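Local coordinates for protein HhaI Restriction Endonuclease (Haemophilus parahaemolyticus, PDB 6UKI) that cuts double-stranded DNA as a type II restriction endonuclease that recognises GCGC and works with divalent metal ions, at residues E46-H51 / K127-S132; N20-K25 / S33-T38; Y147-C152 / S233-N238. One frame throughout, in Å; residues are numbered along the deposited sequence.

How the interactions relate
Along the chain the contacts come in series: interaction 2 first, then interaction 1, then interaction 3. Interactions 1 and 2 lie about 14 Å apart, centre to centre, in one mixed sheet, where strands 35-37 and 43-47 are neighbours; both reach the same calcium ion and share a water on it. Interaction 3 sits in a separate antiparallel sheet, its centre about 11 Å from that of interaction 1 and 24 Å from that of interaction 2. Residues 46-51 make the passage: they leave the metal site and lead into strand 51-62, which pairs with strand 228-236. The nuclease core and the antiparallel sheet beside it are thus joined directly.

Interaction 1 (E46-H51 / K127-S132); sequences EAKMPH and KFFITS. With CA (calcium ion), chain G; nucleotides of chain B.
Glu-46 lays its CB over one face of the Phe-129 ring, 4.2 Å from the ring centroid, in a CH-pi contact at the heart of a PD-(D/E)XK nuclease core. Two parallel strands meet here, and Glu-46, Ala-47 and Lys-48 fit the E-X-K part of that motif. Backbone bonds from Glu-46 N to Phe-128 O, from Ile-130 N to Glu-46 O and from Lys-48 N to Ile-130 O set the register. On the face opposite the Glu-46 and Phe-129 side chains, Ala-47 CB touches Ile-130 CG2.

The glutamate chain puts CG anti to the backbone N (chi1 -180°), and a bend at chi2 (65°) carries the carboxylate past the ring to the metal. Glu-46 OE1 binds the calcium ion of chain G at 2.3 Å, with Ala-47 O beside it at 2.2 Å, while OE2 lies against Ser-33 OG. The same ion holds OP1 of DC9 of chain B and a water, and Asp-34, just ahead of strand 35-37, supplies a further ligand.

Lys-48 carries its CD past the edge of the Phe-129 ring, near the ring plane. Bends at chi3 and chi4 then turn Lys-48 NZ to OP2 of DC9 of chain B, a hydrogen bond of 2.9 Å; with Glu-46 OE1 it forms a salt bridge whose hydrogen bond is weak. Met-49 N adds a weak bond to OP1 of DT10 of chain B.

Past the strand pairing, Pro-50 CG rests against Ser-132 O. Thr-131 stands next to it with OG1 anti to its own N, donating to Lys-48 O at 2.8 Å, in the plane of that carbonyl.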
loop_
_atom_site.group_PDB
_atom_site.type_symbol
_atom_site.label_atom_id
_atom_site.label_comp_id
_atom_site.label_asym_id
_atom_site.label_seq_id
_atom_site.Cartn_x
_atom_site.Cartn_y
_atom_site.Cartn_z
ATOM N N GLU A 46 -4.665 -5.441 -11.041
ATOM C CA GLU A 46 -4.209 -5.209 -9.678
ATOM C C GLU A 46 -4.134 -6.529 -8.914
ATOM O O GLU A 46 -5.138 -7.240 -8.800
ATOM C CB GLU A 46 -5.141 -4.230 -8.967
ATOM C CG GLU A 46 -4.742 -3.919 -7.530
ATOM C CD GLU A 46 -3.413 -3.190 -7.417
ATOM O OE1 GLU A 46 -2.910 -3.072 -6.284
ATOM O OE2 GLU A 46 -2.871 -2.733 -8.446
ATOM N N ALA A 47 -2.952 -6.840 -8.378
ATOM C CA ALA A 47 -2.735 -8.024 -7.555
ATOM C C ALA A 47 -2.909 -7.677 -6.081
ATOM O O ALA A 47 -2.376 -6.667 -5.618
ATOM C CB ALA A 47 -1.329 -8.584 -7.791
ATOM N N LYS A 48 -3.637 -8.516 -5.342
ATOM C CA LYS A 48 -3.819 -8.312 -3.908
ATOM C C LYS A 48 -3.896 -9.663 -3.218
ATOM O O LYS A 48 -4.568 -10.567 -3.708
ATOM C CB LYS A 48 -5.096 -7.514 -3.603
ATOM C CG LYS A 48 -5.061 -6.098 -4.125
ATOM C CD LYS A 48 -5.913 -5.165 -3.318
ATOM C CE LYS A 48 -5.295 -3.771 -3.332
ATOM N NZ LYS A 48 -3.814 -3.867 -3.159
ATOM N N MET A 49 -3.219 -9.798 -2.079
ATOM C CA MET A 49 -3.290 -11.037 -1.309
ATOM C C MET A 49 -4.672 -11.189 -0.666
ATOM O O MET A 49 -5.451 -10.237 -0.608
ATOM C CB MET A 49 -2.193 -11.066 -0.242
ATOM C CG MET A 49 -0.892 -11.691 -0.702
ATOM S SD MET A 49 0.545 -11.203 0.273
ATOM C CE MET A 49 0.929 -12.708 1.146
ATOM N N PRO A 50 -5.007 -12.385 -0.172
ATOM C CA PRO A 50 -6.326 -12.561 0.462
ATOM C C PRO A 50 -6.606 -11.600 1.607
ATOM O O PRO A 50 -7.767 -11.233 1.823
ATOM C CB PRO A 50 -6.280 -14.015 0.935
ATOM C CG PRO A 50 -5.424 -14.678 -0.068
ATOM C CD PRO A 50 -4.341 -13.682 -0.394
ATOM N N HIS A 51 -5.594 -11.172 2.349
ATOM C CA HIS A 51 -5.759 -10.134 3.363
ATOM C C HIS A 51 -4.815 -8.987 3.019
ATOM O O HIS A 51 -3.599 -9.108 3.189
ATOM C CB HIS A 51 -5.487 -10.689 4.762
ATOM C CG HIS A 51 -6.412 -11.800 5.158
ATOM N ND1 HIS A 51 -7.699 -11.575 5.597
ATOM C CD2 HIS A 51 -6.238 -13.142 5.174
ATOM C CE1 HIS A 51 -8.279 -12.731 5.865
ATOM N NE2 HIS A 51 -7.415 -13.698 5.613
ATOM N N LYS A 127 -8.783 -2.561 -14.690
ATOM C CA LYS A 127 -10.002 -3.221 -15.124
ATOM C C LYS A 127 -10.210 -4.581 -14.486
ATOM O O LYS A 127 -11.356 -5.024 -14.386
ATOM C CB LYS A 127 -10.029 -3.368 -16.653
ATOM C CG LYS A 127 -10.855 -2.277 -17.322
ATOM C CD LYS A 127 -10.228 -1.775 -18.608
ATOM C CE LYS A 127 -10.377 -2.784 -19.734
ATOM N NZ LYS A 127 -10.424 -2.096 -21.061
ATOM N N PHE A 128 -9.151 -5.228 -14.015
ATOM C CA PHE A 128 -9.260 -6.556 -13.436
ATOM C C PHE A 128 -8.390 -6.658 -12.193
ATOM O O PHE A 128 -7.354 -5.999 -12.080
ATOM C CB PHE A 128 -8.861 -7.635 -14.448
ATOM C CG PHE A 128 -9.846 -7.798 -15.561
ATOM C CD1 PHE A 128 -9.759 -7.018 -16.700
ATOM C CD2 PHE A 128 -10.876 -8.718 -15.458
ATOM C CE1 PHE A 128 -10.675 -7.162 -17.723
ATOM C CE2 PHE A 128 -11.793 -8.865 -16.475
ATOM C CZ PHE A 128 -11.690 -8.088 -17.612
ATOM N N PHE A 129 -8.830 -7.491 -11.260
ATOM C CA PHE A 129 -8.046 -7.870 -10.096
ATOM C C PHE A 129 -7.604 -9.318 -10.236
ATOM O O PHE A 129 -8.271 -10.128 -10.887
ATOM C CB PHE A 129 -8.853 -7.719 -8.808
ATOM C CG PHE A 129 -8.965 -6.312 -8.319
ATOM C CD1 PHE A 129 -9.861 -5.433 -8.900
ATOM C CD2 PHE A 129 -8.188 -5.871 -7.260
ATOM C CE1 PHE A 129 -9.971 -4.132 -8.444
ATOM C CE2 PHE A 129 -8.293 -4.574 -6.801
ATOM C CZ PHE A 129 -9.185 -3.702 -7.396
ATOM N N ILE A 130 -6.482 -9.643 -9.607
ATOM C CA ILE A 130 -6.024 -11.019 -9.497
ATOM C C ILE A 130 -5.668 -11.297 -8.042
ATOM O O ILE A 130 -5.085 -10.447 -7.357
ATOM C CB ILE A 130 -4.831 -11.300 -10.438
ATOM C CG1 ILE A 130 -4.357 -12.749 -10.295
ATOM C CG2 ILE A 130 -3.705 -10.326 -10.177
ATOM C CD1 ILE A 130 -3.687 -13.307 -11.540
ATOM N N THR A 131 -6.039 -12.481 -7.571
ATOM C CA THR A 131 -5.736 -12.944 -6.221
ATOM C C THR A 131 -5.886 -14.464 -6.226
ATOM O O THR A 131 -6.083 -15.071 -7.284
ATOM C CB THR A 131 -6.629 -12.238 -5.188
ATOM O OG1 THR A 131 -6.336 -12.736 -3.874
ATOM C CG2 THR A 131 -8.107 -12.431 -5.496
ATOM N N SER A 132 -5.783 -15.091 -5.050
ATOM C CA SER A 132 -5.733 -16.548 -5.004
ATOM C C SER A 132 -6.419 -17.087 -3.759
ATOM O O SER A 132 -6.315 -16.501 -2.680
ATOM C CB SER A 132 -4.287 -17.060 -5.042
ATOM O OG SER A 132 -4.209 -18.402 -4.584
HETATM CA CA CA G . -1.506 -4.666 -5.443
ATOM P P DT B 10 -0.635 -6.603 -0.640
ATOM O OP1 DT B 10 -0.588 -7.952 -1.237
ATOM O OP2 DT B 10 -1.440 -5.530 -1.267
ATOM O "O5'" DT B 10 -1.119 -6.746 0.880
ATOM C "C5'" DT B 10 -0.742 -7.872 1.653
ATOM C "C4'" DT B 10 0.414 -7.537 2.578
ATOM O "O4'" DT B 10 0.040 -6.459 3.485
ATOM C "C3'" DT B 10 0.887 -8.695 3.463
ATOM O "O3'" DT B 10 2.305 -8.679 3.536
ATOM C "C2'" DT B 10 0.240 -8.383 4.818
ATOM C "C1'" DT B 10 0.271 -6.860 4.831
ATOM N N1 DT B 10 -0.785 -6.215 5.718
ATOM C C2 DT B 10 -0.413 -5.235 6.626
ATOM O O2 DT B 10 0.734 -4.868 6.785
ATOM N N3 DT B 10 -1.442 -4.700 7.349
ATOM C C4 DT B 10 -2.780 -5.034 7.267
ATOM O O4 DT B 10 -3.633 -4.496 7.967
ATOM C C5 DT B 10 -3.107 -6.061 6.300
ATOM C C7 DT B 10 -4.531 -6.502 6.121
ATOM C C6 DT B 10 -2.106 -6.593 5.579
ATOM P P DC B 9 -0.257 -2.389 -3.711
ATOM O OP1 DC B 9 0.001 -3.344 -4.800
ATOM O OP2 DC B 9 -1.619 -1.984 -3.355
ATOM O "O5'" DC B 9 0.417 -3.010 -2.403
ATOM C "C5'" DC B 9 1.565 -3.793 -2.535
ATOM C "C4'" DC B 9 2.137 -4.150 -1.186
ATOM O "O4'" DC B 9 2.617 -2.969 -0.504
ATOM C "C3'" DC B 9 1.171 -4.752 -0.193
ATOM O "O3'" DC B 9 0.888 -6.096 -0.527
ATOM C "C2'" DC B 9 2.010 -4.638 1.080
ATOM C "C1'" DC B 9 2.621 -3.237 0.903
ATOM N N1 DC B 9 1.836 -2.171 1.601
ATOM C C2 DC B 9 2.108 -1.882 2.934
ATOM O O2 DC B 9 3.013 -2.491 3.499
ATOM N N3 DC B 9 1.376 -0.927 3.565
ATOM C C4 DC B 9 0.407 -0.281 2.906
ATOM N N4 DC B 9 -0.284 0.657 3.566
ATOM C C5 DC B 9 0.105 -0.567 1.545
ATOM C C6 DC B 9 0.834 -1.512 0.937
HETATM O O HOH W 1 0.178 -6.096 -5.538
#

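Interaction 2 (N20-K25 / S33-T38); sequences NKFAKK and SDILFT. With CA (calcium ion), chain G; CA (calcium ion), chain H; nucleotides of chain B.
Phe-22 and Phe-37 meet across a beta hairpin, strands 22-24 and 35-37, at the edge of the mixed sheet of the nuclease core. Their rings meet obliquely, planes 40° apart and centroids 5.6 Å from each other, with CE1 of Phe-22 nearest CD1 of Phe-37. The first torsions differ: Phe-22 swings CG beside its backbone N (chi1 -59°), Phe-37 sets CG opposite its own (chi1 163°). Ile-35 joins them on this face, its CG2 at the edge of the Phe-22 ring and 3.9 Å from Phe-22 CB. Helix 242-256 covers the pair, through Phe-252 on Phe-22 and Ile-256 on Phe-37.

Ala-23 and Leu-36 form the hydrogen-bonded pair between, each N donating a hydrogen bond to the other's O. Ala-23 CB meets Thr-38 CG2 on their face, and Lys-25 N bonds to Asp-34 O at 3.0 Å.

Asp-34, whose O accepts that last bond, turns its side chain to the metals. Consistent with the first acidic residue of the PD-(D/E)XK motif, Asp-34 splits its carboxylate between two calcium ions: OD2 binds the ion of chain G at 2.3 Å, and OD1 that of chain H at 2.3 Å.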
loop_
_atom_site.group_PDB
_atom_site.type_symbol
_atom_site.label_atom_id
_atom_site.label_comp_id
_atom_site.label_asym_id
_atom_site.label_seq_id
_atom_site.Cartn_x
_atom_site.Cartn_y
_atom_site.Cartn_z
ATOM N N ASN A 20 3.104 -13.975 -23.003
ATOM C CA ASN A 20 3.920 -12.950 -22.341
ATOM C C ASN A 20 3.536 -11.566 -22.874
ATOM O O ASN A 20 4.260 -10.912 -23.626
ATOM C CB ASN A 20 5.406 -13.244 -22.505
ATOM C CG ASN A 20 5.807 -13.466 -23.945
ATOM O OD1 ASN A 20 4.958 -13.646 -24.822
ATOM N ND2 ASN A 20 7.110 -13.463 -24.197
ATOM N N LYS A 21 2.346 -11.127 -22.458
ATOM C CA LYS A 21 1.824 -9.795 -22.732
ATOM C C LYS A 21 1.506 -9.058 -21.433
ATOM O O LYS A 21 0.541 -8.294 -21.366
ATOM C CB LYS A 21 0.579 -9.874 -23.615
ATOM C CG LYS A 21 0.708 -10.833 -24.796
ATOM C CD LYS A 21 -0.274 -10.480 -25.909
ATOM C CE LYS A 21 -0.343 -11.574 -26.964
ATOM N NZ LYS A 21 -1.252 -11.205 -28.086
ATOM N N PHE A 22 2.286 -9.303 -20.379
ATOM C CA PHE A 22 2.027 -8.706 -19.072
ATOM C C PHE A 22 3.336 -8.198 -18.498
ATOM O O PHE A 22 4.288 -8.970 -18.341
ATOM C CB PHE A 22 1.373 -9.714 -18.123
ATOM C CG PHE A 22 0.075 -10.247 -18.629
ATOM C CD1 PHE A 22 -1.111 -9.607 -18.319
ATOM C CD2 PHE A 22 0.042 -11.365 -19.448
ATOM C CE1 PHE A 22 -2.317 -10.081 -18.801
ATOM C CE2 PHE A 22 -1.163 -11.850 -19.935
ATOM C CZ PHE A 22 -2.343 -11.205 -19.613
ATOM N N ALA A 23 3.384 -6.908 -18.186
ATOM C CA ALA A 23 4.584 -6.266 -17.672
ATOM C C ALA A 23 4.377 -5.910 -16.210
ATOM O O ALA A 23 3.391 -5.252 -15.862
ATOM C CB ALA A 23 4.926 -5.008 -18.470
ATOM N N LYS A 24 5.303 -6.347 -15.363
ATOM C CA LYS A 24 5.271 -6.043 -13.939
ATOM C C LYS A 24 5.953 -4.707 -13.668
ATOM O O LYS A 24 7.089 -4.481 -14.094
ATOM C CB LYS A 24 5.951 -7.157 -13.143
ATOM C CG LYS A 24 5.471 -7.286 -11.708
ATOM C CD LYS A 24 6.629 -7.215 -10.722
ATOM C CE LYS A 24 6.217 -7.797 -9.380
ATOM N NZ LYS A 24 6.926 -7.168 -8.227
ATOM N N LYS A 25 5.266 -3.837 -12.941
ATOM C CA LYS A 25 5.831 -2.568 -12.521
ATOM C C LYS A 25 6.555 -2.725 -11.181
ATOM O O LYS A 25 6.667 -3.822 -10.626
ATOM C CB LYS A 25 4.732 -1.511 -12.449
ATOM C CG LYS A 25 4.042 -1.272 -13.785
ATOM C CD LYS A 25 4.817 -0.277 -14.636
ATOM C CE LYS A 25 3.900 0.445 -15.596
ATOM N NZ LYS A 25 3.317 1.672 -14.990
ATOM N N SER A 33 -0.511 1.084 -10.980
ATOM C CA SER A 33 -0.983 -0.226 -10.560
ATOM C C SER A 33 0.020 -1.311 -10.976
ATOM O O SER A 33 1.016 -1.043 -11.651
ATOM C CB SER A 33 -2.370 -0.489 -11.133
ATOM O OG SER A 33 -2.993 -1.557 -10.452
ATOM N N ASP A 34 -0.272 -2.564 -10.603
ATOM C CA ASP A 34 0.756 -3.606 -10.515
ATOM C C ASP A 34 1.203 -4.129 -11.879
ATOM O O ASP A 34 2.403 -4.187 -12.162
ATOM C CB ASP A 34 0.249 -4.771 -9.660
ATOM C CG ASP A 34 0.028 -4.385 -8.212
ATOM O OD1 ASP A 34 0.526 -3.315 -7.802
ATOM O OD2 ASP A 34 -0.639 -5.155 -7.486
ATOM N N ILE A 35 0.262 -4.539 -12.727
ATOM C CA ILE A 35 0.564 -5.308 -13.931
ATOM C C ILE A 35 -0.107 -4.652 -15.132
ATOM O O ILE A 35 -1.322 -4.423 -15.122
ATOM C CB ILE A 35 0.091 -6.765 -13.782
ATOM C CG1 ILE A 35 0.796 -7.430 -12.599
ATOM C CG2 ILE A 35 0.285 -7.535 -15.079
ATOM C CD1 ILE A 35 -0.049 -8.488 -11.913
ATOM N N LEU A 36 0.674 -4.368 -16.174
ATOM C CA LEU A 36 0.163 -3.724 -17.382
ATOM C C LEU A 36 0.037 -4.754 -18.501
ATOM O O LEU A 36 1.040 -5.312 -18.956
ATOM C CB LEU A 36 1.071 -2.579 -17.809
ATOM C CG LEU A 36 0.665 -1.878 -19.106
ATOM C CD1 LEU A 36 -0.703 -1.207 -18.961
ATOM C CD2 LEU A 36 1.733 -0.867 -19.512
ATOM N N PHE A 37 -1.193 -5.004 -18.941
ATOM C CA PHE A 37 -1.425 -5.857 -20.099
ATOM C C PHE A 37 -1.054 -5.082 -21.358
ATOM O O PHE A 37 -1.721 -4.106 -21.715
ATOM C CB PHE A 37 -2.880 -6.304 -20.142
ATOM C CG PHE A 37 -3.312 -6.827 -21.475
ATOM C CD1 PHE A 37 -2.727 -7.961 -22.012
ATOM C CD2 PHE A 37 -4.316 -6.188 -22.190
ATOM C CE1 PHE A 37 -3.130 -8.454 -23.238
ATOM C CE2 PHE A 37 -4.726 -6.669 -23.425
ATOM C CZ PHE A 37 -4.131 -7.807 -23.947
ATOM N N THR A 38 0.016 -5.507 -22.021
ATOM C CA THR A 38 0.565 -4.776 -23.158
ATOM C C THR A 38 -0.012 -5.269 -24.480
ATOM O O THR A 38 0.704 -5.484 -25.457
ATOM C CB THR A 38 2.082 -4.895 -23.140
ATOM O OG1 THR A 38 2.455 -6.271 -23.290
ATOM C CG2 THR A 38 2.624 -4.390 -21.814
HETATM CA CA CA G . -1.506 -4.666 -5.443
HETATM CA CA CA H . 1.584 -1.852 -6.409
ATOM P P DC B 9 -0.257 -2.389 -3.711
ATOM O OP1 DC B 9 0.001 -3.344 -4.800
ATOM O OP2 DC B 9 -1.619 -1.984 -3.355
ATOM O "O5'" DC B 9 0.417 -3.010 -2.403
ATOM C "C5'" DC B 9 1.565 -3.793 -2.535
ATOM C "C4'" DC B 9 2.137 -4.150 -1.186
ATOM O "O4'" DC B 9 2.617 -2.969 -0.504
ATOM C "C3'" DC B 9 1.171 -4.752 -0.193
ATOM O "O3'" DC B 9 0.888 -6.096 -0.527
ATOM C "C2'" DC B 9 2.010 -4.638 1.080
ATOM C "C1'" DC B 9 2.621 -3.237 0.903
ATOM N N1 DC B 9 1.836 -2.171 1.601
ATOM C C2 DC B 9 2.108 -1.882 2.934
ATOM O O2 DC B 9 3.013 -2.491 3.499
ATOM N N3 DC B 9 1.376 -0.927 3.565
ATOM C C4 DC B 9 0.407 -0.281 2.906
ATOM N N4 DC B 9 -0.284 0.657 3.566
ATOM C C5 DC B 9 0.105 -0.567 1.545
ATOM C C6 DC B 9 0.834 -1.512 0.937
HETATM O O HOH W 1 0.178 -6.096 -5.538
HETATM O O HOH W 2 -0.564 -1.007 -6.964
#

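Interaction 3 (Y147-C152 / S233-N238); sequences YFNVSC and SISLKN
Ile-234 sets its CD1 over one face of the Phe-148 ring, 3.6 Å from the ring centroid and shifted toward the rim beside CE1. Its CG1 lies between the backbone N and the carbonyl carbon (chi1 56°), which swings the CD1 branch over the ring, while Ile-234 CG2 lies 4.3 Å from Val-150 CG2, a looser contact. Leu-236 follows on the same face of the sheet: its backbone N lies obliquely by Phe-148 CD1, and Leu-236 CD1 touches Tyr-147 O at 3.5 Å.

Tyr-147 O also accepts a hydrogen bond from Lys-237 N, 2.9 Å long. The extended lysine chain then crosses the Asn-149 amide, with Lys-237 CG 3.6 Å from Asn-149 ND2 and CE 3.5 Å from OD1, and its NZ hydrogen-bonds to Glu-145 O.

Strands 148-156 and 228-236 run antiparallel here, inside the five-stranded sheet that flanks the nuclease core. Asn-149 with Ser-235 and Ser-151 with Ser-233 are the hydrogen-bonded pairs, each closed by two backbone bonds. Their side chains share the other face, where Asn-149 CB meets Ser-235 OG and Ser-233 packs on a thymine base of the bound DNA.

Farther out, Phe-139 and Phe-144 touch Phe-148, and helix 110-122 covers Val-150. Strand 51-62 lies along the far edge of strand 228-236, where Ser-52 pairs with Ile-234 through the backbone.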
loop_
_atom_site.group_PDB
_atom_site.type_symbol
_atom_site.label_atom_id
_atom_site.label_comp_id
_atom_site.label_asym_id
_atom_site.label_seq_id
_atom_site.Cartn_x
_atom_site.Cartn_y
_atom_site.Cartn_z
ATOM N N TYR A 147 -16.184 -10.533 -3.991
ATOM C CA TYR A 147 -14.961 -11.239 -3.647
ATOM C C TYR A 147 -14.333 -10.804 -2.332
ATOM O O TYR A 147 -13.677 -11.620 -1.683
ATOM C CB TYR A 147 -13.921 -11.070 -4.762
ATOM C CG TYR A 147 -14.313 -11.757 -6.037
ATOM C CD1 TYR A 147 -15.171 -11.148 -6.934
ATOM C CD2 TYR A 147 -13.839 -13.021 -6.340
ATOM C CE1 TYR A 147 -15.543 -11.774 -8.098
ATOM C CE2 TYR A 147 -14.206 -13.659 -7.505
ATOM C CZ TYR A 147 -15.058 -13.028 -8.381
ATOM O OH TYR A 147 -15.431 -13.649 -9.547
ATOM N N PHE A 148 -14.507 -9.556 -1.919
ATOM C CA PHE A 148 -13.867 -9.066 -0.709
ATOM C C PHE A 148 -14.884 -8.437 0.232
ATOM O O PHE A 148 -15.773 -7.696 -0.201
ATOM C CB PHE A 148 -12.792 -8.029 -1.033
ATOM C CG PHE A 148 -11.556 -8.601 -1.665
ATOM C CD1 PHE A 148 -10.562 -9.174 -0.888
ATOM C CD2 PHE A 148 -11.373 -8.538 -3.037
ATOM C CE1 PHE A 148 -9.416 -9.689 -1.471
ATOM C CE2 PHE A 148 -10.231 -9.046 -3.625
ATOM C CZ PHE A 148 -9.252 -9.624 -2.843
ATOM N N ASN A 149 -14.747 -8.743 1.522
ATOM C CA ASN A 149 -15.301 -7.899 2.568
ATOM C C ASN A 149 -14.362 -6.721 2.798
ATOM O O ASN A 149 -13.144 -6.840 2.637
ATOM C CB ASN A 149 -15.478 -8.681 3.867
ATOM C CG ASN A 149 -16.302 -9.929 3.687
ATOM O OD1 ASN A 149 -17.511 -9.857 3.451
ATOM N ND2 ASN A 149 -15.657 -11.089 3.807
ATOM N N VAL A 150 -14.933 -5.574 3.172
ATOM C CA VAL A 150 -14.177 -4.332 3.262
ATOM C C VAL A 150 -14.345 -3.721 4.644
ATOM O O VAL A 150 -15.454 -3.664 5.182
ATOM C CB VAL A 150 -14.597 -3.315 2.179
ATOM C CG1 VAL A 150 -13.570 -2.189 2.101
ATOM C CG2 VAL A 150 -14.736 -3.993 0.828
ATOM N N SER A 151 -13.236 -3.247 5.198
ATOM C CA SER A 151 -13.186 -2.517 6.453
ATOM C C SER A 151 -12.523 -1.161 6.222
ATOM O O SER A 151 -11.942 -0.898 5.168
ATOM C CB SER A 151 -12.447 -3.336 7.518
ATOM O OG SER A 151 -11.800 -2.497 8.451
ATOM N N CYS A 152 -12.624 -0.278 7.212
ATOM C CA CYS A 152 -12.135 1.080 7.036
ATOM C C CYS A 152 -11.837 1.687 8.399
ATOM O O CYS A 152 -12.703 1.685 9.282
ATOM C CB CYS A 152 -13.155 1.935 6.276
ATOM S SG CYS A 152 -12.577 3.628 5.970
ATOM N N SER A 233 -9.149 -1.892 4.298
ATOM C CA SER A 233 -8.644 -3.251 4.408
ATOM C C SER A 233 -9.626 -4.197 3.727
ATOM O O SER A 233 -10.842 -3.984 3.785
ATOM C CB SER A 233 -8.477 -3.645 5.870
ATOM O OG SER A 233 -7.212 -3.248 6.363
ATOM N N ILE A 234 -9.106 -5.236 3.074
ATOM C CA ILE A 234 -9.954 -6.209 2.399
ATOM C C ILE A 234 -9.576 -7.625 2.816
ATOM O O ILE A 234 -8.419 -7.911 3.144
ATOM C CB ILE A 234 -9.869 -6.068 0.869
ATOM C CG1 ILE A 234 -8.418 -6.196 0.423
ATOM C CG2 ILE A 234 -10.483 -4.753 0.421
ATOM C CD1 ILE A 234 -8.272 -6.483 -1.046
ATOM N N SER A 235 -10.567 -8.519 2.788
ATOM C CA SER A 235 -10.362 -9.930 3.110
ATOM C C SER A 235 -11.190 -10.791 2.169
ATOM O O SER A 235 -12.384 -10.540 1.980
ATOM C CB SER A 235 -10.733 -10.237 4.567
ATOM O OG SER A 235 -12.019 -9.730 4.881
ATOM N N LEU A 236 -10.552 -11.803 1.590
ATOM C CA LEU A 236 -11.205 -12.647 0.601
ATOM C C LEU A 236 -12.358 -13.421 1.223
ATOM O O LEU A 236 -12.190 -14.091 2.246
ATOM C CB LEU A 236 -10.190 -13.620 0.005
ATOM C CG LEU A 236 -10.706 -14.522 -1.112
ATOM C CD1 LEU A 236 -10.986 -13.700 -2.357
ATOM C CD2 LEU A 236 -9.696 -15.608 -1.406
ATOM N N LYS A 237 -13.534 -13.327 0.604
ATOM C CA LYS A 237 -14.670 -14.128 1.048
ATOM C C LYS A 237 -14.380 -15.612 0.837
ATOM O O LYS A 237 -13.813 -16.008 -0.183
ATOM C CB LYS A 237 -15.930 -13.712 0.289
ATOM C CG LYS A 237 -16.278 -12.243 0.437
ATOM C CD LYS A 237 -17.546 -11.888 -0.329
ATOM C CE LYS A 237 -18.066 -10.518 0.091
ATOM N NZ LYS A 237 -19.206 -10.064 -0.750
ATOM N N ASN A 238 -14.773 -16.444 1.806
ATOM C CA ASN A 238 -14.228 -17.799 1.836
ATOM C C ASN A 238 -14.948 -18.748 0.883
ATOM O O ASN A 238 -14.302 -19.612 0.281
ATOM C CB ASN A 238 -14.247 -18.364 3.256
ATOM C CG ASN A 238 -13.304 -19.550 3.419
ATOM O OD1 ASN A 238 -13.537 -20.626 2.862
ATOM N ND2 ASN A 238 -12.217 -19.348 4.150
#